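Local structure of DyP2 (Amycolatopsis sp. ATCC 39116, 4G2C) at residues H62-L67 with L169-A175; G358-A362 with A428-P432; T49-L54 with T264-G268; L282-A286 with I470-V474; D239-W244 with G331-S335. The protein is a haem-containing dye-decolourising peroxidase that probably oxidises dyes and lignin-related compounds with hydrogen peroxide, and that also binds a manganese ion. One frame throughout, in Å; residues are numbered along the deposited sequence.

Along the chain contact 3 opens first, and contact 1 opens and closes before contact 3 closes. Contact 5 opens within contact 3 and closes within contact 4, while contact 2 lies wholly between the two segments of contact 4. Contact 1 belongs to the antiparallel sheet holding strands 66-74 and 166-172, in the DyP barrel domain. Contacts 3 and 4 involve the other large sheet, through strands 267-278 and 474-484, yet their centres are 43 Å apart, on opposite sides of the chain's centre. Contacts 2 and 5 are loop pairs about 5 Å apart at their nearest atoms. Contacts 4 and 5 each approach the haem, so distant loops come together around the cofactor.

Contact 1 (H62-L67 with L169-A175); sequences HVRDRL and LLGDATA. With ACT (acetate ion), chain T; ACT (acetate ion), chain L.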
# COMPACT_ATOMS: atom_id res chain seq x y z
N HIS A 62 4.93 -1.84 10.33
CA HIS A 62 5.00 -1.36 11.70
C HIS A 62 3.64 -0.76 12.05
O HIS A 62 2.99 -0.15 11.21
CB HIS A 62 6.11 -0.33 11.87
CG HIS A 62 6.53 -0.09 13.29
ND1 HIS A 62 5.74 0.58 14.20
CD2 HIS A 62 7.67 -0.43 13.95
CE1 HIS A 62 6.37 0.64 15.36
NE2 HIS A 62 7.53 0.04 15.24
N VAL A 63 3.19 -0.99 13.28
CA VAL A 63 1.97 -0.36 13.76
C VAL A 63 2.16 1.13 13.63
O VAL A 63 3.21 1.66 14.01
CB VAL A 63 1.70 -0.71 15.26
CG1 VAL A 63 2.79 -0.08 16.15
CG2 VAL A 63 0.31 -0.24 15.69
N ARG A 64 1.16 1.81 13.09
CA ARG A 64 1.27 3.23 12.80
C ARG A 64 -0.11 3.88 12.77
O ARG A 64 -0.41 4.68 11.88
CB ARG A 64 1.98 3.42 11.44
CG ARG A 64 1.26 2.73 10.29
CD ARG A 64 2.19 2.39 9.12
NE ARG A 64 1.42 1.75 8.06
CZ ARG A 64 0.99 0.49 8.12
NH1 ARG A 64 1.29 -0.25 9.18
NH2 ARG A 64 0.27 -0.03 7.13
N ASP A 65 -0.94 3.54 13.76
CA ASP A 65 -2.33 4.02 13.81
C ASP A 65 -2.33 5.53 13.97
O ASP A 65 -3.29 6.20 13.61
CB ASP A 65 -3.08 3.36 14.98
CG ASP A 65 -3.23 1.86 14.81
OD1 ASP A 65 -3.35 1.39 13.65
OD2 ASP A 65 -3.23 1.15 15.83
N ARG A 66 -1.25 6.05 14.53
CA ARG A 66 -0.99 7.48 14.53
C ARG A 66 0.29 7.62 13.76
O ARG A 66 1.29 6.99 14.11
CB ARG A 66 -0.81 8.01 15.96
CG ARG A 66 -2.11 8.10 16.75
CD ARG A 66 -3.10 9.02 16.04
NE ARG A 66 -4.16 9.48 16.94
CZ ARG A 66 -4.30 10.75 17.34
NH1 ARG A 66 -3.45 11.68 16.91
NH2 ARG A 66 -5.29 11.07 18.17
N LEU A 67 0.26 8.42 12.71
CA LEU A 67 1.42 8.58 11.85
C LEU A 67 1.62 10.04 11.48
O LEU A 67 0.69 10.72 11.03
CB LEU A 67 1.25 7.76 10.57
CG LEU A 67 2.27 8.00 9.46
CD1 LEU A 67 3.64 7.47 9.89
CD2 LEU A 67 1.81 7.33 8.18
N LEU A 169 9.04 9.19 8.59
CA LEU A 169 7.82 8.56 9.07
C LEU A 169 7.96 8.31 10.58
O LEU A 169 8.89 7.64 11.02
CB LEU A 169 7.53 7.27 8.31
CG LEU A 169 7.47 7.40 6.78
CD1 LEU A 169 7.42 6.03 6.10
CD2 LEU A 169 6.28 8.25 6.34
N LEU A 170 7.03 8.87 11.35
CA LEU A 170 7.00 8.68 12.78
C LEU A 170 5.66 8.04 13.13
O LEU A 170 4.61 8.67 12.99
CB LEU A 170 7.09 10.03 13.50
CG LEU A 170 8.36 10.86 13.41
CD1 LEU A 170 8.70 11.24 11.95
CD2 LEU A 170 8.19 12.10 14.31
N GLY A 171 5.70 6.79 13.58
CA GLY A 171 4.48 6.03 13.80
C GLY A 171 4.43 5.23 15.09
O GLY A 171 5.47 4.78 15.61
N ASP A 172 3.22 5.06 15.60
CA ASP A 172 3.02 4.35 16.86
C ASP A 172 1.53 4.03 16.99
O ASP A 172 0.72 4.51 16.19
CB ASP A 172 3.50 5.20 18.04
CG ASP A 172 3.82 4.38 19.28
OD1 ASP A 172 4.94 3.82 19.36
OD2 ASP A 172 2.96 4.30 20.18
N ALA A 173 1.18 3.22 17.98
CA ALA A 173 -0.21 2.88 18.25
C ALA A 173 -0.98 4.10 18.75
O ALA A 173 -2.18 4.21 18.53
CB ALA A 173 -0.29 1.74 19.27
N THR A 174 -0.29 5.01 19.43
CA THR A 174 -0.96 6.16 20.04
C THR A 174 -0.18 7.44 19.77
O THR A 174 1.02 7.38 19.49
CB THR A 174 -1.15 5.97 21.56
OG1 THR A 174 0.12 5.79 22.19
CG2 THR A 174 -2.02 4.75 21.87
N ALA A 175 -0.87 8.57 19.87
CA ALA A 175 -0.30 9.89 19.57
C ALA A 175 0.89 10.28 20.45
O ALA A 175 1.83 10.94 19.99
CB ALA A 175 -1.40 10.97 19.66
C ACT T . -0.62 11.76 14.67
O ACT T . -0.40 11.75 15.91
OXT ACT T . -1.51 10.98 14.22
CH3 ACT T . 0.13 12.68 13.76
C ACT L . -0.69 -3.54 7.90
O ACT L . -0.38 -2.88 8.93
OXT ACT L . -1.35 -2.95 7.00
CH3 ACT L . -0.28 -4.98 7.72
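Arg66 and Asp172 pair through their backbones: Arg66 N donates to Asp172 O over 3.0 Å, and Asp172 N returns a bond to Arg66 O over 3.1 Å. One step along, Leu67 faces Gly171 in a non-hydrogen-bonded pair, with Gly171 CA 3.3 Å from Arg66 O in a CA-H...O contact. The Arg66 side chain starts beside its own N (chi1 -74°), which carries CG past the peptide joining Thr174 to Ala175, 3.4 Å from Ala175 N. A bend at chi2 then brings one guanidinium face against Ala175 CB, while NH1 reaches O of an acetate at 3.2 Å. With a serine in place of Arg66, the Ala175 methyl would probably lose its flat cover and the acetate its charged partner. Farther out, Arg64 NH1 bonds His62 O at 2.6 Å and a second acetate, and its other nitrogens hold the backbone oxygens of Arg376 and Gly377. His62 ND1 donates to Val63 O at 2.8 Å, while its NE2 bonds Lys92. Two residues, Asp65 and Arg66, lie opposite the single Asp172: a classic beta bulge, at the start of strand 66-74 where it joins strand 166-172 in the antiparallel sheet of the DyP alpha+beta barrel domain.

Contact 2 (G358-A362 with A428-P432); sequences GSGGA and AFPFP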
# COMPACT_ATOMS: atom_id res chain seq x y z
N GLY A 358 -2.94 -15.39 -10.54
CA GLY A 358 -2.65 -16.43 -11.51
C GLY A 358 -3.66 -16.58 -12.64
O GLY A 358 -3.50 -17.43 -13.52
N SER A 359 -4.70 -15.75 -12.64
CA SER A 359 -5.74 -15.84 -13.65
C SER A 359 -5.66 -14.71 -14.69
O SER A 359 -6.55 -14.59 -15.54
CB SER A 359 -7.11 -15.79 -12.97
OG SER A 359 -7.33 -14.52 -12.40
N GLY A 360 -4.62 -13.88 -14.61
CA GLY A 360 -4.49 -12.70 -15.46
C GLY A 360 -4.50 -13.03 -16.94
O GLY A 360 -5.09 -12.30 -17.75
N GLY A 361 -3.83 -14.12 -17.30
CA GLY A 361 -3.82 -14.57 -18.68
C GLY A 361 -2.74 -13.98 -19.55
O GLY A 361 -2.55 -14.42 -20.70
N ALA A 362 -2.01 -12.99 -19.06
CA ALA A 362 -0.96 -12.38 -19.89
C ALA A 362 0.43 -13.03 -19.69
O ALA A 362 1.29 -12.93 -20.55
CB ALA A 362 -0.92 -10.86 -19.71
N ALA A 428 -7.82 -3.60 -21.06
CA ALA A 428 -7.73 -4.98 -21.53
C ALA A 428 -7.50 -6.04 -20.44
O ALA A 428 -7.70 -7.24 -20.69
CB ALA A 428 -6.66 -5.10 -22.60
N PHE A 429 -7.09 -5.62 -19.25
CA PHE A 429 -6.60 -6.56 -18.24
C PHE A 429 -7.56 -6.67 -17.08
O PHE A 429 -8.20 -5.69 -16.72
CB PHE A 429 -5.22 -6.09 -17.73
CG PHE A 429 -4.53 -7.09 -16.86
CD1 PHE A 429 -3.75 -8.10 -17.41
CD2 PHE A 429 -4.65 -7.01 -15.47
CE1 PHE A 429 -3.11 -9.02 -16.61
CE2 PHE A 429 -3.99 -7.93 -14.64
CZ PHE A 429 -3.22 -8.93 -15.21
N PRO A 430 -7.69 -7.88 -16.51
CA PRO A 430 -7.04 -9.12 -16.99
C PRO A 430 -7.80 -9.73 -18.18
O PRO A 430 -8.89 -9.25 -18.53
CB PRO A 430 -7.15 -10.05 -15.77
CG PRO A 430 -8.43 -9.64 -15.13
CD PRO A 430 -8.52 -8.13 -15.32
N PHE A 431 -7.24 -10.75 -18.82
CA PHE A 431 -7.82 -11.27 -20.06
C PHE A 431 -8.98 -12.19 -19.77
O PHE A 431 -8.80 -13.25 -19.17
CB PHE A 431 -6.77 -12.05 -20.86
CG PHE A 431 -5.63 -11.20 -21.35
CD1 PHE A 431 -5.64 -9.84 -21.16
CD2 PHE A 431 -4.57 -11.78 -22.01
CE1 PHE A 431 -4.59 -9.05 -21.61
CE2 PHE A 431 -3.51 -11.00 -22.47
CZ PHE A 431 -3.52 -9.63 -22.28
N PRO A 432 -10.20 -11.79 -20.16
CA PRO A 432 -11.30 -12.74 -19.97
C PRO A 432 -11.21 -13.83 -21.03
O PRO A 432 -10.64 -13.58 -22.10
CB PRO A 432 -12.57 -11.89 -20.18
CG PRO A 432 -12.09 -10.45 -20.30
CD PRO A 432 -10.65 -10.49 -20.69
O HOH W 1 -8.84 -13.73 -16.69
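Gly360 and Phe431 join two irregular loops, one between helices 350-354 and 365-368, the other following helix 416-424, in a contact that is part backbone bonding and part aromatic packing. Its one direct hydrogen bond runs from Phe431 N to Gly360 O, 2.9 Å long and nearly straight at 168°. Beside it a water donates to both Ser359 O and Phe431 O, at 2.7 Å from Ser359 O, so a second backbone link forms through solvent. Pro430, preceded by a cis peptide bond, sets CB over the centre of the Phe429 ring, 3.8 Å above its plane, and touches Gly360 O with that same carbon. The Phe429 ring also reaches Gly360 CA with CZ, at 4.0 Å, and presents its edge to Ala362 CB; elsewhere it stacks on Trp423. Phe431 has CG beside its backbone N (chi1 -65°), and its ring runs along the glycine loop, CD2 3.6 Å from Gly361 O and CE2 3.8 Å from Ala362 CB. Side chains at Gly360 or Gly361 would press on Phe429 CZ and Phe431 CB respectively; their absence is consistent with the close approach. Glu368 accepts from Gly358 N and Gly360 N. The chemistry implies a join fixed in direction by backbone polar atoms; Pro430 CB, Phe431 CB and the rim of the Phe429 ring gather round the Gly360 carbonyl and probably shield it in part.

Contact 3 (T49-L54 with T264-G268); sequences TMLDEL and TVHFG
Glu53 runs alongside His266, both side chains pointing the same way. Its CB starts the contact 3.8 Å from His266 CD2, and CG comes closer, 3.6 Å from that same carbon. CD draws slightly away, 4.1 Å from His266 NE2, with the carboxylate turned 77° from the ring plane. At the tip OE2 does not touch the imidazole; a water 2.6 Å from Glu53 OE2 donates to it and lies at the edge of the ring, 2.9 Å from His266 NE2. The same OE2 has a salt bridge to Arg491, and His266 ND1 is bonded to Asp262 N, so both ends of this pair are tied further out. The contact packs helix 45-53, near the chain's N-terminal end, on the approach to strand 267-278 of the second antiparallel sheet, with helix 487-491 touching both Glu53 and His266. One turn earlier on the helix, Met50 meets the incoming strand. Its CG stands anti to the backbone N (chi1 179°), which places it 3.4 Å from Phe267 CD1, the two side chains crossing at about a right angle. Met50 CA also makes a CA-H...O contact of 3.2 Å with Val265 O. A water donates to Met50 O and Val265 O and accepts from Phe267 N, joining three backbone groups. Thr49 adds CG2 against Val265 CG2, and Leu54 lays CD1 on the backbone of Phe267, 3.4 Å from its O.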
# COMPACT_ATOMS: atom_id res chain seq x y z
N THR A 49 22.99 -10.23 9.83
CA THR A 49 23.52 -8.88 9.73
C THR A 49 22.53 -7.98 8.99
O THR A 49 22.24 -6.86 9.42
CB THR A 49 24.88 -8.89 8.98
OG1 THR A 49 25.76 -9.83 9.60
CG2 THR A 49 25.52 -7.51 8.98
N MET A 50 21.99 -8.48 7.89
CA MET A 50 21.05 -7.71 7.08
C MET A 50 19.89 -7.20 7.92
O MET A 50 19.49 -6.05 7.80
CB MET A 50 20.53 -8.53 5.90
CG MET A 50 19.52 -7.80 5.02
SD MET A 50 17.87 -7.96 5.71
CE MET A 50 17.58 -9.71 5.46
N LEU A 51 19.37 -8.07 8.78
CA LEU A 51 18.29 -7.72 9.69
C LEU A 51 18.68 -6.65 10.71
O LEU A 51 17.83 -5.86 11.12
CB LEU A 51 17.80 -8.96 10.45
CG LEU A 51 16.86 -9.90 9.70
CD1 LEU A 51 16.55 -11.13 10.56
CD2 LEU A 51 15.57 -9.18 9.32
N ASP A 52 19.95 -6.66 11.12
CA ASP A 52 20.47 -5.70 12.09
C ASP A 52 20.63 -4.34 11.44
O ASP A 52 20.67 -3.32 12.13
CB ASP A 52 21.84 -6.14 12.64
CG ASP A 52 21.74 -7.30 13.60
OD1 ASP A 52 20.70 -7.42 14.28
OD2 ASP A 52 22.70 -8.10 13.68
N GLU A 53 20.74 -4.33 10.12
CA GLU A 53 20.99 -3.07 9.41
C GLU A 53 19.79 -2.60 8.59
O GLU A 53 19.86 -1.59 7.90
CB GLU A 53 22.24 -3.19 8.55
CG GLU A 53 23.49 -3.52 9.33
CD GLU A 53 24.01 -2.35 10.16
OE1 GLU A 53 23.33 -1.30 10.23
OE2 GLU A 53 25.10 -2.47 10.76
N LEU A 54 18.68 -3.32 8.67
CA LEU A 54 17.49 -2.99 7.91
C LEU A 54 16.54 -2.15 8.74
O LEU A 54 16.32 -2.44 9.92
CB LEU A 54 16.75 -4.26 7.46
CG LEU A 54 15.68 -4.03 6.40
CD1 LEU A 54 16.32 -3.83 5.02
CD2 LEU A 54 14.65 -5.15 6.37
N THR A 264 26.61 -6.13 0.32
CA THR A 264 26.31 -7.56 0.38
C THR A 264 25.49 -7.91 1.63
O THR A 264 24.95 -9.00 1.73
CB THR A 264 27.58 -8.43 0.30
OG1 THR A 264 28.40 -8.21 1.47
CG2 THR A 264 28.38 -8.08 -0.93
N VAL A 265 25.41 -6.97 2.57
CA VAL A 265 24.65 -7.19 3.81
C VAL A 265 23.83 -5.97 4.21
O VAL A 265 23.01 -6.03 5.14
CB VAL A 265 25.58 -7.58 4.99
CG1 VAL A 265 26.41 -8.81 4.65
CG2 VAL A 265 26.48 -6.40 5.39
N HIS A 266 24.05 -4.87 3.52
CA HIS A 266 23.35 -3.64 3.81
C HIS A 266 22.29 -3.37 2.75
O HIS A 266 22.61 -3.12 1.59
CB HIS A 266 24.36 -2.51 3.90
CG HIS A 266 25.32 -2.67 5.03
ND1 HIS A 266 26.57 -2.10 5.04
CD2 HIS A 266 25.20 -3.34 6.20
CE1 HIS A 266 27.19 -2.42 6.16
NE2 HIS A 266 26.37 -3.17 6.89
N PHE A 267 21.03 -3.44 3.16
CA PHE A 267 19.91 -3.43 2.23
C PHE A 267 18.89 -2.31 2.46
O PHE A 267 18.68 -1.87 3.58
CB PHE A 267 19.18 -4.78 2.25
CG PHE A 267 19.94 -5.88 1.56
CD1 PHE A 267 20.98 -6.53 2.20
CD2 PHE A 267 19.61 -6.25 0.26
CE1 PHE A 267 21.69 -7.55 1.57
CE2 PHE A 267 20.31 -7.26 -0.39
CZ PHE A 267 21.35 -7.91 0.27
N GLY A 268 18.25 -1.89 1.37
CA GLY A 268 17.16 -0.94 1.46
C GLY A 268 15.98 -1.32 0.59
O GLY A 268 15.91 -2.44 0.08
O HOH W 2 20.26 -4.47 5.70
O HOH W 3 26.94 -3.82 9.61

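Contact 4 (L282-A286 with I470-V474); sequences LFKEA and IPQAV. With ACT (acetate ion), chain Y.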
# COMPACT_ATOMS: atom_id res chain seq x y z
N LEU A 282 -19.40 10.28 -3.35
CA LEU A 282 -19.65 9.93 -4.73
C LEU A 282 -19.54 8.41 -4.91
O LEU A 282 -20.25 7.80 -5.72
CB LEU A 282 -18.65 10.65 -5.62
CG LEU A 282 -18.64 10.39 -7.12
CD1 LEU A 282 -19.95 10.78 -7.76
CD2 LEU A 282 -17.49 11.20 -7.71
N PHE A 283 -18.64 7.81 -4.14
CA PHE A 283 -18.43 6.36 -4.22
C PHE A 283 -19.68 5.62 -3.74
O PHE A 283 -20.06 4.61 -4.32
CB PHE A 283 -17.17 5.91 -3.44
CG PHE A 283 -16.77 4.50 -3.72
CD1 PHE A 283 -15.98 4.19 -4.82
CD2 PHE A 283 -17.20 3.46 -2.90
CE1 PHE A 283 -15.62 2.88 -5.09
CE2 PHE A 283 -16.84 2.16 -3.16
CZ PHE A 283 -16.05 1.87 -4.26
N LYS A 284 -20.30 6.13 -2.67
CA LYS A 284 -21.53 5.54 -2.16
C LYS A 284 -22.72 5.78 -3.08
O LYS A 284 -23.64 4.97 -3.14
CB LYS A 284 -21.85 6.04 -0.75
CG LYS A 284 -20.90 5.55 0.30
CD LYS A 284 -20.72 4.03 0.23
CE LYS A 284 -19.80 3.55 1.34
NZ LYS A 284 -19.43 2.12 1.23
N GLU A 285 -22.71 6.89 -3.80
CA GLU A 285 -23.76 7.16 -4.76
C GLU A 285 -23.58 6.17 -5.88
O GLU A 285 -24.54 5.59 -6.40
CB GLU A 285 -23.67 8.60 -5.30
CG GLU A 285 -24.09 9.68 -4.32
CD GLU A 285 -23.96 11.08 -4.90
OE1 GLU A 285 -22.99 11.33 -5.66
OE2 GLU A 285 -24.82 11.94 -4.61
N ALA A 286 -22.32 5.97 -6.24
CA ALA A 286 -21.99 5.02 -7.29
C ALA A 286 -22.44 3.63 -6.90
O ALA A 286 -23.00 2.93 -7.74
CB ALA A 286 -20.50 5.05 -7.62
N ILE A 470 -18.46 3.88 -13.77
CA ILE A 470 -18.34 4.26 -12.38
C ILE A 470 -17.52 5.54 -12.31
O ILE A 470 -16.44 5.63 -12.89
CB ILE A 470 -17.65 3.17 -11.55
CG1 ILE A 470 -18.27 1.80 -11.83
CG2 ILE A 470 -17.70 3.52 -10.07
CD1 ILE A 470 -19.72 1.66 -11.41
N PRO A 471 -18.04 6.56 -11.63
CA PRO A 471 -17.30 7.83 -11.57
C PRO A 471 -16.00 7.65 -10.77
O PRO A 471 -15.98 6.82 -9.85
CB PRO A 471 -18.27 8.76 -10.83
CG PRO A 471 -19.15 7.84 -10.01
CD PRO A 471 -19.34 6.64 -10.93
N GLN A 472 -14.95 8.39 -11.14
CA GLN A 472 -13.67 8.34 -10.42
C GLN A 472 -13.80 9.07 -9.08
O GLN A 472 -13.98 10.29 -9.05
CB GLN A 472 -12.56 8.99 -11.26
CG GLN A 472 -11.14 8.71 -10.74
CD GLN A 472 -10.03 9.54 -11.43
OE1 GLN A 472 -9.96 9.64 -12.66
NE2 GLN A 472 -9.17 10.13 -10.62
N ALA A 473 -13.70 8.32 -7.98
CA ALA A 473 -13.88 8.89 -6.64
C ALA A 473 -12.58 9.01 -5.87
O ALA A 473 -12.57 9.40 -4.70
CB ALA A 473 -14.92 8.08 -5.84
N VAL A 474 -11.48 8.65 -6.52
CA VAL A 474 -10.16 8.76 -5.90
C VAL A 474 -9.29 9.73 -6.70
O VAL A 474 -9.15 9.59 -7.92
CB VAL A 474 -9.48 7.39 -5.78
CG1 VAL A 474 -8.00 7.54 -5.43
CG2 VAL A 474 -10.23 6.51 -4.75
C ACT Y . -15.42 2.20 -15.49
O ACT Y . -16.58 1.81 -15.13
OXT ACT Y . -14.41 1.92 -14.80
CH3 ACT Y . -15.18 3.03 -16.71
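Leu282 and Ala286, one turn apart on helix 280-293, hold Pro471 of the segment that leads into strand 474-484, in a contact without hydrogen bonds, made mainly by apolar side chains, close to the haem and the manganese site. Leu282 crosses the proline obliquely: its CD1 lies 3.8 Å from Pro471 CG, and CD2 reaches past the ring to Gln472 O at 3.9 Å. With CG anti to the backbone N (chi1 177°), both methyls of Leu282 come to the proline. Ala286 CB meets Pro471 CD and CG, each at 3.9 Å, sharing CG with Leu282, and also touches Ile470 CG2 at 4.0 Å. Phe283, the residue after Leu282, packs CB against Ala473 CB at 3.9 Å, and that methyl stands at the edge of the phenyl ring. The ring goes on to stack with Phe215 and touches Leu308 of helix 303-309. Away from the helix, the extended Gln472 side chain reaches along its own segment, NE2 donating to Val474 O at 2.8 Å, with the acceptor close to the amide plane. An acetate takes Ile470 N at 3.1 Å. Helix 280-293 carries Glu287, which with Glu313 binds the manganese ion, and Val474 touches the porphyrin. The arrangement is thus a helix carrying a manganese ligand packed against the segment that leads into a strand of the haem pocket.

Contact 5 (D239-W244 with G331-S335); sequences DGVNDW and GNDFS. With ACT (acetate ion), chain H.
Asp333 OD1 is gripped by two backbone N-H groups of the facing loop, Asp243 N at 2.7 Å and Trp244 N at 2.9 Å; the latter comes nearly along the C-O axis of the carboxylate. Its OD2 accepts from Asn242 N at 2.9 Å on the syn side, somewhat tilted from the carboxylate plane. Three successive amides thus wrap around one carboxylate, which reaches them because CG lies anti to the Asp333 N (chi1 -158°). The reverse exchange is made by Asp239: its OD1 takes Asn332 N at 3.1 Å and its OD2 takes Asp333 N at 2.9 Å, both syn but tilted out of plane, so this carboxylate spans two neighbouring amides. The two acid planes stand 82° apart, and the backbone N-H dipoles around them would be expected to stabilise the negative charge. Gly240 passes close to OD2 of Asp333, where a side chain would be tight. A leucine at Asp333 would probably leave the amides of Asn242, Asp243 and Trp244 without their acceptor and free the loop to shift. Trp244 lies beside Asn332, ring and amide planes 72° apart, CD1 3.7 Å from Asn332 ND2. Asn332 OD1 is bonded to Arg357, which also makes a cation-pi contact with Trp244. With the Asn332 side chain about 5 Å from the haem, this reciprocal carboxylate-to-backbone pairing ties two loops together at the edge of the haem pocket.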
# COMPACT_ATOMS: atom_id res chain seq x y z
N ASP A 239 -7.79 -18.49 7.66
CA ASP A 239 -8.45 -19.55 6.91
C ASP A 239 -7.42 -20.53 6.33
O ASP A 239 -7.69 -21.71 6.19
CB ASP A 239 -9.44 -19.01 5.85
CG ASP A 239 -8.83 -17.97 4.91
OD1 ASP A 239 -7.93 -17.21 5.35
OD2 ASP A 239 -9.27 -17.90 3.73
N GLY A 240 -6.21 -20.04 6.07
CA GLY A 240 -5.10 -20.89 5.68
C GLY A 240 -4.31 -20.37 4.49
O GLY A 240 -4.48 -19.22 4.07
N VAL A 241 -3.45 -21.23 3.95
CA VAL A 241 -2.65 -20.91 2.78
C VAL A 241 -2.69 -22.04 1.75
O VAL A 241 -1.72 -22.29 1.06
CB VAL A 241 -1.19 -20.68 3.19
CG1 VAL A 241 -1.08 -19.53 4.21
CG2 VAL A 241 -0.59 -21.96 3.76
N ASN A 242 -3.82 -22.74 1.66
CA ASN A 242 -3.93 -23.91 0.78
C ASN A 242 -4.16 -23.52 -0.66
O ASN A 242 -3.73 -24.19 -1.59
CB ASN A 242 -5.10 -24.81 1.19
CG ASN A 242 -4.99 -25.31 2.62
OD1 ASN A 242 -3.90 -25.56 3.14
ND2 ASN A 242 -6.14 -25.46 3.26
N ASP A 243 -4.87 -22.43 -0.85
CA ASP A 243 -5.29 -22.02 -2.17
C ASP A 243 -4.41 -20.87 -2.64
O ASP A 243 -4.02 -20.80 -3.81
CB ASP A 243 -6.75 -21.61 -2.10
CG ASP A 243 -7.44 -21.66 -3.42
OD1 ASP A 243 -6.73 -21.75 -4.45
OD2 ASP A 243 -8.70 -21.60 -3.43
N TRP A 244 -4.09 -19.96 -1.72
CA TRP A 244 -3.22 -18.83 -2.04
C TRP A 244 -1.96 -18.86 -1.18
O TRP A 244 -2.04 -18.83 0.04
CB TRP A 244 -3.96 -17.50 -1.88
CG TRP A 244 -3.06 -16.31 -2.07
CD1 TRP A 244 -2.63 -15.44 -1.11
CD2 TRP A 244 -2.46 -15.88 -3.30
NE1 TRP A 244 -1.81 -14.50 -1.67
CE2 TRP A 244 -1.69 -14.74 -3.01
CE3 TRP A 244 -2.51 -16.34 -4.62
CZ2 TRP A 244 -0.98 -14.05 -3.99
CZ3 TRP A 244 -1.82 -15.68 -5.58
CH2 TRP A 244 -1.05 -14.54 -5.27
N GLY A 331 -10.89 -13.79 5.51
CA GLY A 331 -10.04 -14.75 4.84
C GLY A 331 -9.20 -14.17 3.72
O GLY A 331 -9.51 -13.10 3.20
N ASN A 332 -8.14 -14.88 3.33
CA ASN A 332 -7.36 -14.54 2.15
C ASN A 332 -6.97 -15.78 1.32
O ASN A 332 -6.26 -15.67 0.32
CB ASN A 332 -6.09 -13.76 2.52
CG ASN A 332 -5.53 -12.98 1.35
OD1 ASN A 332 -6.29 -12.38 0.59
ND2 ASN A 332 -4.22 -13.00 1.17
N ASP A 333 -7.42 -16.95 1.76
CA ASP A 333 -7.08 -18.20 1.11
C ASP A 333 -8.03 -18.54 -0.04
O ASP A 333 -8.89 -19.41 0.08
CB ASP A 333 -7.11 -19.33 2.13
CG ASP A 333 -6.27 -20.50 1.71
OD1 ASP A 333 -5.54 -20.35 0.71
OD2 ASP A 333 -6.35 -21.56 2.36
N PHE A 334 -7.88 -17.83 -1.15
CA PHE A 334 -8.70 -18.06 -2.34
C PHE A 334 -7.94 -17.63 -3.59
O PHE A 334 -7.00 -16.83 -3.53
CB PHE A 334 -9.99 -17.24 -2.27
CG PHE A 334 -9.76 -15.75 -2.23
CD1 PHE A 334 -9.56 -15.02 -3.40
CD2 PHE A 334 -9.67 -15.09 -1.01
CE1 PHE A 334 -9.32 -13.65 -3.37
CE2 PHE A 334 -9.42 -13.71 -0.95
CZ PHE A 334 -9.25 -12.99 -2.14
N SER A 335 -8.35 -18.18 -4.73
CA SER A 335 -7.89 -17.76 -6.04
C SER A 335 -9.14 -17.61 -6.87
O SER A 335 -10.24 -17.82 -6.38
CB SER A 335 -6.97 -18.82 -6.68
OG SER A 335 -7.72 -19.94 -7.13
C ACT H . -5.49 -23.72 -6.79
O ACT H . -5.88 -24.51 -7.69
OXT ACT H . -6.02 -22.57 -6.77
CH3 ACT H . -4.45 -24.14 -5.78